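Local coordinates for protein protease (Actinomadura keratinilytica, PDB 8C4X) that is probably the inhibitory propeptide domain of a secreted subtilisin-family serine endopeptidase, the part that in relatives assists folding and blocks the active site, at residues B[19-24]-B[49-54]. Sequence-based numbering, arbitrary orientation.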
loop_
_atom_site.group_PDB
_atom_site.type_symbol
_atom_site.label_atom_id
_atom_site.label_comp_id
_atom_site.label_asym_id
_atom_site.label_seq_id
_atom_site.Cartn_x
_atom_site.Cartn_y
_atom_site.Cartn_z
ATOM N N TYR B 19 -3.058 -3.909 -2.662
ATOM C CA TYR B 19 -2.070 -2.854 -2.861
ATOM C C TYR B 19 -0.791 -3.131 -2.087
ATOM O O TYR B 19 -0.789 -3.825 -1.069
ATOM C CB TYR B 19 -2.624 -1.472 -2.441
ATOM C CG TYR B 19 -3.902 -1.164 -3.160
ATOM C CD1 TYR B 19 -3.886 -0.563 -4.415
ATOM C CD2 TYR B 19 -5.119 -1.540 -2.615
ATOM C CE1 TYR B 19 -5.070 -0.307 -5.099
ATOM C CE2 TYR B 19 -6.307 -1.299 -3.287
ATOM C CZ TYR B 19 -6.274 -0.681 -4.522
ATOM O OH TYR B 19 -7.456 -0.443 -5.181
ATOM N N ILE B 20 0.304 -2.588 -2.614
ATOM C CA ILE B 20 1.578 -2.475 -1.916
ATOM C C ILE B 20 1.764 -1.011 -1.549
ATOM O O ILE B 20 1.719 -0.142 -2.425
ATOM C CB ILE B 20 2.743 -2.949 -2.799
ATOM C CG1 ILE B 20 2.606 -4.433 -3.136
ATOM C CG2 ILE B 20 4.084 -2.668 -2.136
ATOM C CD1 ILE B 20 3.466 -4.842 -4.310
ATOM N N VAL B 21 2.022 -0.743 -0.271
ATOM C CA VAL B 21 2.146 0.618 0.242
ATOM C C VAL B 21 3.537 0.785 0.840
ATOM O O VAL B 21 3.985 -0.067 1.616
ATOM C CB VAL B 21 1.068 0.907 1.302
ATOM C CG1 VAL B 21 1.212 2.338 1.836
ATOM C CG2 VAL B 21 -0.322 0.671 0.726
ATOM N N THR B 22 4.226 1.867 0.485
ATOM C CA THR B 22 5.469 2.162 1.182
ATOM C C THR B 22 5.336 3.486 1.915
ATOM O O THR B 22 4.586 4.380 1.503
ATOM C CB THR B 22 6.724 2.193 0.271
ATOM O OG1 THR B 22 6.793 3.419 -0.456
ATOM C CG2 THR B 22 6.747 1.007 -0.696
ATOM N N LEU B 23 6.037 3.557 3.037
ATOM C CA LEU B 23 5.994 4.681 3.956
ATOM C C LEU B 23 7.350 5.376 3.956
ATOM O O LEU B 23 8.381 4.757 3.681
ATOM C CB LEU B 23 5.642 4.205 5.369
ATOM C CG LEU B 23 4.375 3.341 5.448
ATOM C CD1 LEU B 23 4.046 2.893 6.888
ATOM C CD2 LEU B 23 3.192 4.070 4.833
ATOM N N LYS B 24 7.338 6.669 4.265
ATOM C CA LYS B 24 8.565 7.449 4.253
ATOM C C LYS B 24 9.535 6.939 5.316
ATOM O O LYS B 24 9.159 6.247 6.265
ATOM C CB LYS B 24 8.247 8.928 4.474
ATOM C CG LYS B 24 7.423 9.535 3.345
ATOM C CD LYS B 24 7.101 11.003 3.593
ATOM C CE LYS B 24 6.234 11.571 2.479
ATOM N NZ LYS B 24 5.908 13.008 2.709
ATOM N N ASN B 49 10.089 -0.237 3.312
ATOM C CA ASN B 49 9.375 0.202 4.507
ATOM C C ASN B 49 7.912 0.246 4.094
ATOM O O ASN B 49 7.436 1.243 3.565
ATOM C CB ASN B 49 9.872 1.561 4.984
ATOM C CG ASN B 49 9.367 1.906 6.370
ATOM O OD1 ASN B 49 9.295 1.041 7.242
ATOM N ND2 ASN B 49 9.032 3.180 6.586
ATOM N N GLY B 50 7.199 -0.858 4.276
ATOM C CA GLY B 50 5.876 -0.896 3.693
ATOM C C GLY B 50 5.125 -2.150 4.062
ATOM O O GLY B 50 5.514 -2.901 4.957
ATOM N N PHE B 51 4.036 -2.367 3.337
ATOM C CA PHE B 51 3.158 -3.493 3.613
ATOM C C PHE B 51 2.293 -3.723 2.389
ATOM O O PHE B 51 2.237 -2.894 1.477
ATOM C CB PHE B 51 2.293 -3.239 4.860
ATOM C CG PHE B 51 1.362 -2.054 4.729
ATOM C CD1 PHE B 51 1.785 -0.776 5.085
ATOM C CD2 PHE B 51 0.065 -2.221 4.255
ATOM C CE1 PHE B 51 0.937 0.326 4.962
ATOM C CE2 PHE B 51 -0.803 -1.125 4.136
ATOM C CZ PHE B 51 -0.364 0.150 4.498
ATOM N N SER B 52 1.619 -4.863 2.378
ATOM C CA SER B 52 0.613 -5.140 1.368
ATOM C C SER B 52 -0.696 -5.459 2.071
ATOM O O SER B 52 -0.701 -5.979 3.194
ATOM C CB SER B 52 1.033 -6.296 0.429
ATOM O OG SER B 52 1.226 -7.506 1.137
ATOM N N ALA B 53 -1.803 -5.132 1.414
ATOM C CA ALA B 53 -3.098 -5.330 2.047
ATOM C C ALA B 53 -4.200 -5.197 1.014
ATOM O O ALA B 53 -4.039 -4.546 -0.024
ATOM C CB ALA B 53 -3.323 -4.328 3.185
ATOM N N LYS B 54 -5.326 -5.827 1.323
ATOM C CA LYS B 54 -6.574 -5.501 0.655
ATOM C C LYS B 54 -7.099 -4.198 1.238
ATOM O O LYS B 54 -7.073 -4.006 2.456
ATOM C CB LYS B 54 -7.594 -6.621 0.843
ATOM C CG LYS B 54 -7.261 -7.873 0.044
ATOM C CD LYS B 54 -8.501 -8.680 -0.284
ATOM C CE LYS B 54 -8.140 -9.945 -1.062
ATOM N NZ LYS B 54 -7.611 -9.645 -2.433
#
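Val-21 and Phe-51 face each other as a hydrogen-bonded pair in adjacent antiparallel strands, and their side chains leave the sheet side by side on the same face. The phenyl ring leans across the strand gap because its CG sits between the backbone N and the carbonyl carbon (chi1 62°). CB of Val-21 lies over one face of the Phe-51 ring, 3.8 Å from its centroid, in a CH-pi contact displaced toward the rim; CG1 of Val-21 lies 3.7 Å from CE1 of Phe-51, and CG2 sits over the CZ-CE2 side. Beneath this pair, Val-21 N donates to Phe-51 O at 2.8 Å, nearly straight at 177°, and Phe-51 N returns a bond to Val-21 O. At one end Tyr-19 and Ala-53 exchange a similar pair of bonds; at the other, Leu-23 N reaches Asn-49 O at 2.8 Å. With CG anti to its backbone N (chi1 -168°), the Asn-49 amide turns back so that ND2 makes weak bonds to the carbonyls of Leu-23 and Lys-24, its stronger partner being Val-27 O. With helices 29-36 and 57-64 packed on the Val-21 and Phe-51 face, as in the I9 propeptide alpha/beta fold, regular backbone bonding fixes the register while apolar contact builds the core.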